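Local coordinates for DNA replication licensing factor MCM related protein (Thermoplasma acidophilum, PDB 4ME3) that probably unwinds DNA as an ATP-driven MCM replicative helicase, of which this chain is the N-terminal, zinc-binding domain, at residues R16-W21 and I73-E78; R45-S50 and F96-K101; S64-P69 and G121-V126; I219-L224 and Y258-N263. All blocks are in the same frame, centred on the assembly; numbering follows the deposited sequence.

Overall arrangement
The four contacts trace how the helical part of an MCM N-terminal domain is built and then seated on its OB fold. Contact 1 crosses two helices and contact 2 pairs two short parallel strands, their centres about 13 Å apart; Glu-77 OE2 joins them through a probable hydrogen bond of 2.9 Å to Leu-98 N. Contact 3 ties a helix end to the first OB strand, and Ile-65 touches Trp-21 of contact 1. Contact 4 closes the barrel, its centre about 12 Å from that of contact 2, and its acidic turn bonds back to those strands, Asp-223 OD1 meeting Arg-99 NH2 at 2.8 Å. The four-cysteine zinc site lies away from all four.

Contact 1: R16-W21 and I73-E78; sequences RIKDLW and IRAGEE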
loop_
_atom_site.group_PDB
_atom_site.type_symbol
_atom_site.label_atom_id
_atom_site.label_comp_id
_atom_site.label_asym_id
_atom_site.label_seq_id
_atom_site.Cartn_x
_atom_site.Cartn_y
_atom_site.Cartn_z
ATOM N N ARG A 16 12.465 9.494 -13.458
ATOM C CA ARG A 16 13.725 9.582 -12.729
ATOM C C ARG A 16 13.698 8.713 -11.479
ATOM O O ARG A 16 14.701 8.086 -11.129
ATOM C CB ARG A 16 14.039 11.028 -12.341
ATOM C CG ARG A 16 15.125 11.135 -11.277
ATOM C CD ARG A 16 16.023 12.343 -11.480
ATOM N NE ARG A 16 17.055 12.423 -10.446
ATOM C CZ ARG A 16 18.219 11.777 -10.486
ATOM N NH1 ARG A 16 18.523 10.991 -11.512
ATOM N NH2 ARG A 16 19.085 11.918 -9.492
ATOM N N ILE A 17 12.554 8.684 -10.802
ATOM C CA ILE A 17 12.415 7.871 -9.599
ATOM C C ILE A 17 12.534 6.397 -9.969
ATOM O O ILE A 17 13.225 5.633 -9.296
ATOM C CB ILE A 17 11.082 8.152 -8.877
ATOM C CG1 ILE A 17 11.089 9.571 -8.305
ATOM C CG2 ILE A 17 10.854 7.151 -7.754
ATOM C CD1 ILE A 17 9.755 10.009 -7.719
ATOM N N LYS A 18 11.878 6.003 -11.055
ATOM C CA LYS A 18 11.944 4.623 -11.518
ATOM C C LYS A 18 13.369 4.251 -11.927
ATOM O O LYS A 18 13.829 3.144 -11.647
ATOM C CB LYS A 18 10.969 4.393 -12.674
ATOM C CG LYS A 18 9.508 4.454 -12.250
ATOM C CD LYS A 18 8.563 4.427 -13.440
ATOM C CE LYS A 18 8.462 3.042 -14.049
ATOM N NZ LYS A 18 7.464 3.002 -15.154
ATOM N N ASP A 19 14.073 5.173 -12.578
ATOM C CA ASP A 19 15.459 4.923 -12.966
ATOM C C ASP A 19 16.328 4.680 -11.737
ATOM O O ASP A 19 17.199 3.819 -11.752
ATOM C CB ASP A 19 16.020 6.088 -13.786
ATOM C CG ASP A 19 15.557 6.063 -15.229
ATOM O OD1 ASP A 19 15.160 4.981 -15.714
ATOM O OD2 ASP A 19 15.598 7.125 -15.886
ATOM N N LEU A 20 16.084 5.439 -10.674
ATOM C CA LEU A 20 16.826 5.269 -9.430
ATOM C C LEU A 20 16.573 3.886 -8.813
ATOM O O LEU A 20 17.504 3.227 -8.344
ATOM C CB LEU A 20 16.470 6.383 -8.444
ATOM C CG LEU A 20 17.058 7.755 -8.794
ATOM C CD1 LEU A 20 16.351 8.866 -8.037
ATOM C CD2 LEU A 20 18.546 7.784 -8.505
ATOM N N TRP A 21 15.319 3.444 -8.814
ATOM C CA TRP A 21 14.995 2.105 -8.326
ATOM C C TRP A 21 15.684 1.037 -9.166
ATOM O O TRP A 21 16.217 0.065 -8.633
ATOM C CB TRP A 21 13.487 1.855 -8.354
ATOM C CG TRP A 21 12.748 2.388 -7.165
ATOM C CD1 TRP A 21 11.817 3.385 -7.160
ATOM C CD2 TRP A 21 12.874 1.950 -5.807
ATOM N NE1 TRP A 21 11.358 3.596 -5.883
ATOM C CE2 TRP A 21 11.989 2.726 -5.034
ATOM C CE3 TRP A 21 13.648 0.978 -5.171
ATOM C CZ2 TRP A 21 11.852 2.557 -3.658
ATOM C CZ3 TRP A 21 13.514 0.812 -3.805
ATOM C CH2 TRP A 21 12.623 1.597 -3.063
ATOM N N ILE A 73 7.348 4.403 -3.310
ATOM C CA ILE A 73 7.111 2.968 -3.212
ATOM C C ILE A 73 6.338 2.473 -4.435
ATOM O O ILE A 73 6.682 1.444 -5.019
ATOM C CB ILE A 73 6.382 2.607 -1.899
ATOM C CG1 ILE A 73 7.342 2.777 -0.719
ATOM C CG2 ILE A 73 5.856 1.180 -1.951
ATOM C CD1 ILE A 73 6.688 2.731 0.643
ATOM N N ARG A 74 5.311 3.211 -4.841
ATOM C CA ARG A 74 4.558 2.843 -6.036
ATOM C C ARG A 74 5.474 2.749 -7.259
ATOM O O ARG A 74 5.347 1.829 -8.068
ATOM C CB ARG A 74 3.440 3.851 -6.301
ATOM C CG ARG A 74 2.598 3.519 -7.523
ATOM C CD ARG A 74 1.548 4.587 -7.769
ATOM N NE ARG A 74 0.208 4.145 -7.396
ATOM C CZ ARG A 74 -0.621 3.489 -8.205
ATOM N NH1 ARG A 74 -0.261 3.183 -9.445
ATOM N NH2 ARG A 74 -1.822 3.133 -7.772
ATOM N N ALA A 75 6.399 3.695 -7.389
ATOM C CA ALA A 75 7.339 3.687 -8.510
ATOM C C ALA A 75 8.189 2.422 -8.491
ATOM O O ALA A 75 8.417 1.805 -9.527
ATOM C CB ALA A 75 8.226 4.920 -8.475
ATOM N N GLY A 76 8.657 2.039 -7.307
ATOM C CA GLY A 76 9.455 0.836 -7.164
ATOM C C GLY A 76 8.671 -0.397 -7.569
ATOM O O GLY A 76 9.193 -1.284 -8.242
ATOM N N GLU A 77 7.410 -0.455 -7.153
ATOM C CA GLU A 77 6.546 -1.575 -7.501
ATOM C C GLU A 77 6.358 -1.671 -9.015
ATOM O O GLU A 77 6.401 -2.766 -9.581
ATOM C CB GLU A 77 5.201 -1.461 -6.762
ATOM C CG GLU A 77 5.332 -1.734 -5.265
ATOM C CD GLU A 77 4.131 -1.293 -4.441
ATOM O OE1 GLU A 77 3.223 -0.629 -4.987
ATOM O OE2 GLU A 77 4.112 -1.607 -3.228
ATOM N N GLU A 78 6.177 -0.532 -9.672
ATOM C CA GLU A 78 6.027 -0.509 -11.124
ATOM C C GLU A 78 7.259 -1.069 -11.827
ATOM O O GLU A 78 7.138 -1.816 -12.795
ATOM C CB GLU A 78 5.744 0.909 -11.623
ATOM C CG GLU A 78 4.344 1.408 -11.298
ATOM C CD GLU A 78 4.053 2.766 -11.906
ATOM O OE1 GLU A 78 4.747 3.146 -12.873
ATOM O OE2 GLU A 78 3.135 3.454 -11.414
#
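In the helical part of the MCM N-terminal domain, helix 14-27 crosses helix 69-84 where Ile-17, Lys-18 and Trp-21 meet the small residues Ala-75 and Gly-76. The segment axes approach to 8.7 Å at a crossing angle of -62°. Gly-76 has no beta carbon, so its backbone can lie directly on the indole: its CA stands 3.5 Å from the centroid of the five-membered ring, only 10° off the normal, a CH-pi contact over the face. The torsion chi1 of -83° sets CG of Trp-21 opposite its carbonyl carbon and carries the ring there. Its NE1 is 3.4 Å from Gly-76 N, but both are donors; the indole N-H bonds instead to Tyr-72 O. Beside the ring, Ile-17 CG2 rests on Ala-75 CB at 3.5 Å. At the polar margin Lys-18 bends at its third torsion, bringing NZ to 3.6 Å from Glu-78 OE1 in a salt bridge, while Gln-82 supplies its hydrogen bond. An alanine in place of Trp-21 would probably open a gap over Gly-76 and leave the Tyr-72 carbonyl without its indole donor. Around this crossing, Phe-61 of helix 59-67 meets the Trp-21 ring edge-to-face, Phe-25, one turn further along helix 14-27, lays its ring against it, and Leu-98 of strand 97-101 touches it as well.

Contact 2: R45-S50 and F96-K101; sequences RTLYVS and FNLRIK
Strands 46-50 and 97-101 pair in parallel, Thr-46 beside Asn-97 through Ser-50 beside Lys-101, with backbone polar groups matched in alternation. Leu-47 gives its N-H to Asn-97 O (2.9 Å) and its carbonyl to Arg-99 N (2.8 Å); Val-49 does likewise with Arg-99 O and Lys-101 N. At the start, Asn-97 N reaches Arg-45 O at 2.8 Å, and that same oxygen sits 3.5 Å above one face of the Phe-96 ring. Two amides turned away from the partner strand have acceptors of their own: Leu-98 N bonds to Glu-77, Ser-50 N to Tyr-30. Asn-97 ND2 makes a weak bond of 3.4 Å to Thr-46 OG1, its stronger one going to Asp-222, which also pairs with Arg-45 NE. Arg-99 runs alongside Tyr-48, extended from CG to NE, with CD 3.4 Å from the phenol OH; its guanidinium is held by Asp-223 and the carbonyl of Ile-262. On the opposite face Leu-98 CD1 lies 3.6 Å from Val-49 CG2, under helix 14-27. The chemistry is thus two-sided: an apolar face sealed by helices, and a polar side where the charges of Arg-45 and Arg-99 are probably balanced by the acidic turn of the OB fold.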
loop_
_atom_site.group_PDB
_atom_site.type_symbol
_atom_site.label_atom_id
_atom_site.label_comp_id
_atom_site.label_asym_id
_atom_site.label_seq_id
_atom_site.Cartn_x
_atom_site.Cartn_y
_atom_site.Cartn_z
ATOM N N ARG A 45 4.166 -12.089 -3.686
ATOM C CA ARG A 45 4.167 -10.799 -4.358
ATOM C C ARG A 45 4.614 -9.674 -3.437
ATOM O O ARG A 45 4.064 -8.576 -3.488
ATOM C CB ARG A 45 2.773 -10.495 -4.892
ATOM C CG ARG A 45 1.699 -10.500 -3.820
ATOM C CD ARG A 45 0.347 -10.195 -4.412
ATOM N NE ARG A 45 -0.716 -10.274 -3.416
ATOM C CZ ARG A 45 -1.993 -10.502 -3.703
ATOM N NH1 ARG A 45 -2.379 -10.679 -4.960
ATOM N NH2 ARG A 45 -2.888 -10.564 -2.729
ATOM N N THR A 46 5.613 -9.960 -2.606
ATOM C CA THR A 46 6.184 -8.971 -1.702
ATOM C C THR A 46 7.708 -9.025 -1.712
ATOM O O THR A 46 8.305 -10.103 -1.695
ATOM C CB THR A 46 5.723 -9.201 -0.253
ATOM O OG1 THR A 46 4.293 -9.173 -0.191
ATOM C CG2 THR A 46 6.292 -8.132 0.672
ATOM N N LEU A 47 8.331 -7.851 -1.725
ATOM C CA LEU A 47 9.775 -7.736 -1.582
ATOM C C LEU A 47 10.078 -6.748 -0.469
ATOM O O LEU A 47 9.547 -5.644 -0.466
ATOM C CB LEU A 47 10.413 -7.234 -2.881
ATOM C CG LEU A 47 11.926 -7.013 -2.804
ATOM C CD1 LEU A 47 12.659 -8.337 -2.675
ATOM C CD2 LEU A 47 12.431 -6.228 -4.013
ATOM N N TYR A 48 10.920 -7.156 0.474
ATOM C CA TYR A 48 11.428 -6.247 1.495
ATOM C C TYR A 48 12.777 -5.682 1.077
ATOM O O TYR A 48 13.683 -6.429 0.708
ATOM C CB TYR A 48 11.571 -6.973 2.828
ATOM C CG TYR A 48 10.247 -7.245 3.496
ATOM C CD1 TYR A 48 9.687 -6.319 4.362
ATOM C CD2 TYR A 48 9.553 -8.421 3.256
ATOM C CE1 TYR A 48 8.471 -6.554 4.972
ATOM C CE2 TYR A 48 8.332 -8.664 3.864
ATOM C CZ TYR A 48 7.801 -7.727 4.720
ATOM O OH TYR A 48 6.587 -7.961 5.329
ATOM N N VAL A 49 12.904 -4.361 1.140
ATOM C CA VAL A 49 14.159 -3.687 0.825
ATOM C C VAL A 49 14.704 -3.019 2.078
ATOM O O VAL A 49 13.966 -2.371 2.819
ATOM C CB VAL A 49 13.972 -2.632 -0.281
ATOM C CG1 VAL A 49 15.200 -1.752 -0.397
ATOM C CG2 VAL A 49 13.665 -3.312 -1.612
ATOM N N SER A 50 16.001 -3.178 2.314
ATOM C CA SER A 50 16.620 -2.643 3.520
ATOM C C SER A 50 16.867 -1.148 3.391
ATOM O O SER A 50 17.468 -0.690 2.422
ATOM C CB SER A 50 17.943 -3.358 3.795
ATOM O OG SER A 50 18.581 -2.804 4.930
ATOM N N PHE A 96 1.640 -5.883 -6.464
ATOM C CA PHE A 96 2.921 -6.159 -5.825
ATOM C C PHE A 96 3.153 -5.234 -4.638
ATOM O O PHE A 96 2.788 -4.061 -4.674
ATOM C CB PHE A 96 4.081 -6.032 -6.809
ATOM C CG PHE A 96 5.339 -6.680 -6.317
ATOM C CD1 PHE A 96 6.247 -5.974 -5.550
ATOM C CD2 PHE A 96 5.591 -8.011 -6.588
ATOM C CE1 PHE A 96 7.395 -6.581 -5.078
ATOM C CE2 PHE A 96 6.732 -8.624 -6.120
ATOM C CZ PHE A 96 7.639 -7.906 -5.362
ATOM N N ASN A 97 3.762 -5.778 -3.590
ATOM C CA ASN A 97 4.065 -5.012 -2.391
ATOM C C ASN A 97 5.560 -4.847 -2.193
ATOM O O ASN A 97 6.268 -5.803 -1.875
ATOM C CB ASN A 97 3.491 -5.695 -1.157
ATOM C CG ASN A 97 2.024 -6.014 -1.298
ATOM O OD1 ASN A 97 1.229 -5.166 -1.696
ATOM N ND2 ASN A 97 1.656 -7.244 -0.974
ATOM N N LEU A 98 6.032 -3.623 -2.381
ATOM C CA LEU A 98 7.393 -3.266 -2.046
ATOM C C LEU A 98 7.366 -2.688 -0.641
ATOM O O LEU A 98 6.669 -1.706 -0.383
ATOM C CB LEU A 98 7.931 -2.244 -3.049
ATOM C CG LEU A 98 9.373 -1.772 -2.863
ATOM C CD1 LEU A 98 10.330 -2.940 -2.814
ATOM C CD2 LEU A 98 9.747 -0.821 -3.992
ATOM N N ARG A 99 8.099 -3.318 0.269
ATOM C CA ARG A 99 8.106 -2.911 1.667
ATOM C C ARG A 99 9.505 -2.502 2.106
ATOM O O ARG A 99 10.501 -3.011 1.597
ATOM C CB ARG A 99 7.585 -4.046 2.549
ATOM C CG ARG A 99 6.171 -4.475 2.195
ATOM C CD ARG A 99 5.610 -5.487 3.180
ATOM N NE ARG A 99 4.256 -5.893 2.813
ATOM C CZ ARG A 99 3.188 -5.111 2.920
ATOM N NH1 ARG A 99 3.306 -3.872 3.380
ATOM N NH2 ARG A 99 1.994 -5.567 2.562
ATOM N N ILE A 100 9.564 -1.572 3.050
ATOM C CA ILE A 100 10.828 -1.082 3.575
ATOM C C ILE A 100 11.054 -1.666 4.963
ATOM O O ILE A 100 10.156 -1.651 5.802
ATOM C CB ILE A 100 10.826 0.457 3.686
ATOM C CG1 ILE A 100 10.431 1.098 2.354
ATOM C CG2 ILE A 100 12.191 0.967 4.129
ATOM C CD1 ILE A 100 11.306 0.685 1.191
ATOM N N LYS A 101 12.254 -2.188 5.198
ATOM C CA LYS A 101 12.623 -2.699 6.510
ATOM C C LYS A 101 13.914 -2.034 6.982
ATOM O O LYS A 101 14.496 -1.213 6.272
ATOM C CB LYS A 101 12.796 -4.219 6.468
ATOM C CG LYS A 101 13.907 -4.686 5.544
ATOM C CD LYS A 101 14.140 -6.182 5.638
ATOM C CE LYS A 101 15.211 -6.621 4.655
ATOM N NZ LYS A 101 15.460 -8.088 4.688
#

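Contact 3: S64-P69 and G121-V126; sequences SILVSP and GTLISV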
loop_
_atom_site.group_PDB
_atom_site.type_symbol
_atom_site.label_atom_id
_atom_site.label_comp_id
_atom_site.label_asym_id
_atom_site.label_seq_id
_atom_site.Cartn_x
_atom_site.Cartn_y
_atom_site.Cartn_z
ATOM N N SER A 64 13.977 10.911 0.540
ATOM C CA SER A 64 12.778 11.232 -0.222
ATOM C C SER A 64 11.713 10.155 -0.042
ATOM O O SER A 64 10.515 10.452 -0.046
ATOM C CB SER A 64 13.107 11.389 -1.707
ATOM O OG SER A 64 13.905 12.538 -1.934
ATOM N N ILE A 65 12.152 8.905 0.098
ATOM C CA ILE A 65 11.231 7.802 0.366
ATOM C C ILE A 65 10.501 8.015 1.695
ATOM O O ILE A 65 9.314 7.719 1.810
ATOM C CB ILE A 65 11.962 6.445 0.374
ATOM C CG1 ILE A 65 12.494 6.134 -1.029
ATOM C CG2 ILE A 65 11.026 5.338 0.835
ATOM C CD1 ILE A 65 13.430 4.943 -1.096
ATOM N N LEU A 66 11.201 8.541 2.695
ATOM C CA LEU A 66 10.577 8.797 3.989
ATOM C C LEU A 66 9.568 9.944 3.917
ATOM O O LEU A 66 8.576 9.951 4.648
ATOM C CB LEU A 66 11.637 9.101 5.047
ATOM C CG LEU A 66 12.652 7.983 5.298
ATOM C CD1 LEU A 66 13.649 8.403 6.361
ATOM C CD2 LEU A 66 11.950 6.699 5.695
ATOM N N VAL A 67 9.816 10.905 3.033
ATOM C CA VAL A 67 8.941 12.071 2.906
ATOM C C VAL A 67 7.734 11.815 2.006
ATOM O O VAL A 67 6.637 12.310 2.278
ATOM C CB VAL A 67 9.715 13.286 2.347
ATOM C CG1 VAL A 67 8.762 14.436 2.059
ATOM C CG2 VAL A 67 10.797 13.715 3.316
ATOM N N SER A 68 7.939 11.049 0.935
ATOM C CA SER A 68 6.888 10.776 -0.042
ATOM C C SER A 68 6.795 9.279 -0.330
ATOM O O SER A 68 6.971 8.843 -1.470
ATOM C CB SER A 68 7.162 11.526 -1.348
ATOM O OG SER A 68 7.360 12.910 -1.116
ATOM N N PRO A 69 6.502 8.482 0.704
ATOM C CA PRO A 69 6.531 7.023 0.549
ATOM C C PRO A 69 5.534 6.480 -0.475
ATOM O O PRO A 69 5.887 5.549 -1.193
ATOM C CB PRO A 69 6.222 6.507 1.960
ATOM C CG PRO A 69 5.567 7.660 2.666
ATOM C CD PRO A 69 6.187 8.890 2.083
ATOM N N GLY A 121 1.341 11.820 5.758
ATOM C CA GLY A 121 1.814 11.498 4.426
ATOM C C GLY A 121 3.239 10.986 4.398
ATOM O O GLY A 121 3.755 10.648 3.334
ATOM N N THR A 122 3.875 10.918 5.562
ATOM C CA THR A 122 5.264 10.474 5.651
ATOM C C THR A 122 5.376 9.087 6.274
ATOM O O THR A 122 4.411 8.563 6.838
ATOM C CB THR A 122 6.116 11.459 6.474
ATOM O OG1 THR A 122 5.778 11.357 7.864
ATOM C CG2 THR A 122 5.890 12.887 5.995
ATOM N N LEU A 123 6.559 8.496 6.160
ATOM C CA LEU A 123 6.828 7.175 6.712
ATOM C C LEU A 123 7.425 7.318 8.104
ATOM O O LEU A 123 8.535 7.826 8.261
ATOM C CB LEU A 123 7.789 6.416 5.789
ATOM C CG LEU A 123 8.030 4.929 6.065
ATOM C CD1 LEU A 123 6.742 4.150 6.062
ATOM C CD2 LEU A 123 8.987 4.373 5.017
ATOM N N ILE A 124 6.678 6.885 9.116
ATOM C CA ILE A 124 7.141 6.962 10.492
ATOM C C ILE A 124 7.066 5.595 11.159
ATOM O O ILE A 124 6.478 4.660 10.614
ATOM C CB ILE A 124 6.316 7.985 11.307
ATOM C CG1 ILE A 124 4.847 7.562 11.385
ATOM C CG2 ILE A 124 6.433 9.373 10.682
ATOM C CD1 ILE A 124 4.018 8.418 12.336
ATOM N N SER A 125 7.675 5.482 12.332
ATOM C CA SER A 125 7.627 4.250 13.107
ATOM C C SER A 125 6.941 4.518 14.436
ATOM O O SER A 125 7.265 5.483 15.119
ATOM C CB SER A 125 9.035 3.714 13.346
ATOM O OG SER A 125 9.709 3.507 12.117
ATOM N N VAL A 126 6.006 3.649 14.801
ATOM C CA VAL A 126 5.248 3.796 16.037
ATOM C C VAL A 126 5.238 2.476 16.791
ATOM O O VAL A 126 5.134 1.412 16.185
ATOM C CB VAL A 126 3.803 4.226 15.738
ATOM C CG1 VAL A 126 3.063 4.561 17.022
ATOM C CG2 VAL A 126 3.797 5.413 14.790
#
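Leu-66, near the C-terminal end of helix 59-67, hands its carbonyl to the first residue of strand 123-147: Leu-123 N bonds to Leu-66 O at 2.9 Å, nearly straight at 175° and in the carbonyl plane. The side chain of Leu-123 then fills the angle between helix end and strand. Its CB lies 3.8 Å from Leu-66 O and 4.0 Å from Pro-69 CG, so the root of the side chain is pinched between the helix terminus and the proline ring. With CG set opposite the backbone N (chi1 -171°), the branch reaches out between the two parts, and its methyls go different ways. Leu-123 CD2 meets Leu-66 CD2 at 3.8 Å. Leu-123 CD1 lies 4.0 Å from Ile-262 CG1, within the OB fold. One residue earlier, Thr-122 presses its CB to 3.4 Å from the same Leu-66 O and sends OG1 to the carbonyl of Asn-119. Pro-69, first residue of the next helix, brings CD to 3.3 Å from Gly-121 O. Gly-121 itself has a positive phi of 89°, and at these backbone angles a side chain would jam against the preceding carbonyl. Further along the strand, Ile-124 and Val-126 turn to Leu-259, and backbone bonds link the strand to Gly-238 and Val-236. A carbonyl in the last turn of a helix here receives a donor from a strand, joining the turn between two helices of the helical subdomain to the opening strand of the OB fold, two parts characteristic of MCM N-terminal domains.

Contact 4: I219-L224 and Y258-N263; sequences ITEDDL and YLYAIN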
loop_
_atom_site.group_PDB
_atom_site.type_symbol
_atom_site.label_atom_id
_atom_site.label_comp_id
_atom_site.label_asym_id
_atom_site.label_seq_id
_atom_site.Cartn_x
_atom_site.Cartn_y
_atom_site.Cartn_z
ATOM N N ILE A 219 -3.757 0.025 9.843
ATOM C CA ILE A 219 -4.349 -0.765 8.774
ATOM C C ILE A 219 -3.289 -1.735 8.273
ATOM O O ILE A 219 -2.223 -1.321 7.829
ATOM C CB ILE A 219 -4.827 0.118 7.603
ATOM C CG1 ILE A 219 -5.904 1.102 8.070
ATOM C CG2 ILE A 219 -5.366 -0.741 6.465
ATOM C CD1 ILE A 219 -7.100 0.460 8.721
ATOM N N THR A 220 -3.575 -3.029 8.366
ATOM C CA THR A 220 -2.673 -4.047 7.845
ATOM C C THR A 220 -3.341 -4.734 6.663
ATOM O O THR A 220 -4.476 -5.192 6.769
ATOM C CB THR A 220 -2.306 -5.096 8.914
ATOM O OG1 THR A 220 -3.487 -5.778 9.363
ATOM C CG2 THR A 220 -1.625 -4.431 10.100
ATOM N N GLU A 221 -2.643 -4.793 5.533
ATOM C CA GLU A 221 -3.231 -5.340 4.316
ATOM C C GLU A 221 -2.432 -6.507 3.762
ATOM O O GLU A 221 -1.225 -6.622 3.991
ATOM C CB GLU A 221 -3.345 -4.262 3.237
ATOM C CG GLU A 221 -4.342 -3.160 3.543
ATOM C CD GLU A 221 -4.620 -2.286 2.336
ATOM O OE1 GLU A 221 -3.776 -2.259 1.414
ATOM O OE2 GLU A 221 -5.681 -1.630 2.303
ATOM N N ASP A 222 -3.132 -7.365 3.025
ATOM C CA ASP A 222 -2.522 -8.465 2.288
ATOM C C ASP A 222 -1.671 -9.345 3.209
ATOM O O ASP A 222 -2.191 -9.919 4.168
ATOM C CB ASP A 222 -1.731 -7.903 1.099
ATOM C CG ASP A 222 -1.533 -8.917 -0.012
ATOM O OD1 ASP A 222 -2.059 -10.046 0.098
ATOM O OD2 ASP A 222 -0.867 -8.570 -1.012
ATOM N N ASP A 223 -0.376 -9.455 2.925
ATOM C CA ASP A 223 0.507 -10.332 3.688
ATOM C C ASP A 223 0.676 -9.910 5.146
ATOM O O ASP A 223 1.148 -10.697 5.968
ATOM C CB ASP A 223 1.885 -10.426 3.015
ATOM C CG ASP A 223 2.428 -9.068 2.590
ATOM O OD1 ASP A 223 1.698 -8.322 1.906
ATOM O OD2 ASP A 223 3.587 -8.748 2.931
ATOM N N LEU A 224 0.297 -8.676 5.469
ATOM C CA LEU A 224 0.423 -8.182 6.836
ATOM C C LEU A 224 -0.853 -8.370 7.660
ATOM O O LEU A 224 -0.829 -8.216 8.878
ATOM C CB LEU A 224 0.832 -6.705 6.835
ATOM C CG LEU A 224 2.207 -6.407 6.229
ATOM C CD1 LEU A 224 2.550 -4.933 6.397
ATOM C CD2 LEU A 224 3.276 -7.289 6.852
ATOM N N TYR A 258 -4.364 7.749 11.375
ATOM C CA TYR A 258 -4.169 6.313 11.498
ATOM C C TYR A 258 -2.929 5.942 10.700
ATOM O O TYR A 258 -2.441 6.735 9.900
ATOM C CB TYR A 258 -5.398 5.539 11.012
ATOM C CG TYR A 258 -5.644 5.579 9.519
ATOM C CD1 TYR A 258 -6.410 6.588 8.947
ATOM C CD2 TYR A 258 -5.129 4.594 8.684
ATOM C CE1 TYR A 258 -6.650 6.618 7.585
ATOM C CE2 TYR A 258 -5.361 4.618 7.324
ATOM C CZ TYR A 258 -6.124 5.632 6.779
ATOM O OH TYR A 258 -6.349 5.656 5.423
ATOM N N LEU A 259 -2.412 4.741 10.922
ATOM C CA LEU A 259 -1.172 4.338 10.282
ATOM C C LEU A 259 -1.425 3.219 9.288
ATOM O O LEU A 259 -2.029 2.207 9.634
ATOM C CB LEU A 259 -0.170 3.880 11.334
ATOM C CG LEU A 259 1.292 3.780 10.888
ATOM C CD1 LEU A 259 1.871 5.164 10.631
ATOM C CD2 LEU A 259 2.106 3.042 11.936
ATOM N N TYR A 260 -0.973 3.418 8.053
ATOM C CA TYR A 260 -1.008 2.375 7.039
ATOM C C TYR A 260 0.294 1.587 7.089
ATOM O O TYR A 260 1.363 2.103 6.750
ATOM C CB TYR A 260 -1.201 2.978 5.650
ATOM C CG TYR A 260 -1.261 1.932 4.569
ATOM C CD1 TYR A 260 -2.450 1.278 4.279
ATOM C CD2 TYR A 260 -0.127 1.582 3.851
ATOM C CE1 TYR A 260 -2.511 0.314 3.299
ATOM C CE2 TYR A 260 -0.176 0.613 2.866
ATOM C CZ TYR A 260 -1.373 -0.017 2.595
ATOM O OH TYR A 260 -1.435 -0.982 1.616
ATOM N N ALA A 261 0.204 0.328 7.503
ATOM C CA ALA A 261 1.391 -0.465 7.797
ATOM C C ALA A 261 2.190 -0.825 6.547
ATOM O O ALA A 261 1.635 -1.304 5.555
ATOM C CB ALA A 261 1.000 -1.732 8.544
ATOM N N ILE A 262 3.496 -0.583 6.611
ATOM C CA ILE A 262 4.422 -1.011 5.566
ATOM C C ILE A 262 5.278 -2.176 6.052
ATOM O O ILE A 262 5.648 -3.056 5.274
ATOM C CB ILE A 262 5.344 0.148 5.131
ATOM C CG1 ILE A 262 4.525 1.267 4.485
ATOM C CG2 ILE A 262 6.407 -0.348 4.173
ATOM C CD1 ILE A 262 3.798 0.859 3.222
ATOM N N ASN A 263 5.590 -2.174 7.347
ATOM C CA ASN A 263 6.410 -3.210 7.960
ATOM C C ASN A 263 6.005 -3.368 9.424
ATOM O O ASN A 263 5.694 -2.384 10.098
ATOM C CB ASN A 263 7.894 -2.845 7.850
ATOM C CG ASN A 263 8.818 -3.964 8.299
ATOM O OD1 ASN A 263 8.619 -5.129 7.960
ATOM N ND2 ASN A 263 9.840 -3.609 9.065
HETATM O O HOH W 1 -0.434 -2.922 5.108
#
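Ile-219 is bracketed by the parallel strand beside it, its N-H reaching Leu-259 O at 2.8 Å and its carbonyl taking Ala-261 N at 3.0 Å, with the segment axes 5.1 Å apart. Two residues on, a water takes over: it accepts from Glu-221 N and donates to Ala-261 O (2.7 Å) while standing above the Tyr-260 ring. The side chains lock the same strands. Tyr-260 swings its CG away from the backbone N (chi1 -179°), reaching across so that its OH donates to Glu-221 OE1 at 2.7 Å. The oxygen lies at the ring edge, near its plane, yet the hydroxyl comes from above the carboxylate, 54° out of that plane; ring and carboxylate stand 82° apart. The other oxygen, OE2, forms a salt bridge with Lys-139. An alanine at Glu-221 is likely to leave the Tyr-260 hydroxyl without its acceptor and the Lys-139 charge without its mate. Ile-219 CG1 packs 3.6 Å from Tyr-258 CD2, and Leu-224 CD1 lies 3.8 Å from Ala-261 O. Pairing strand 215-221 with 250-261 in parallel closes the barrel, as in OB folds. Strand 191-201 flanks the first, strand 233-247 the second, and a classic beta bulge sets Ile-262 and Asn-263 opposite Asp-237; beyond Glu-221 the turn meets strands 46-50 and 97-101.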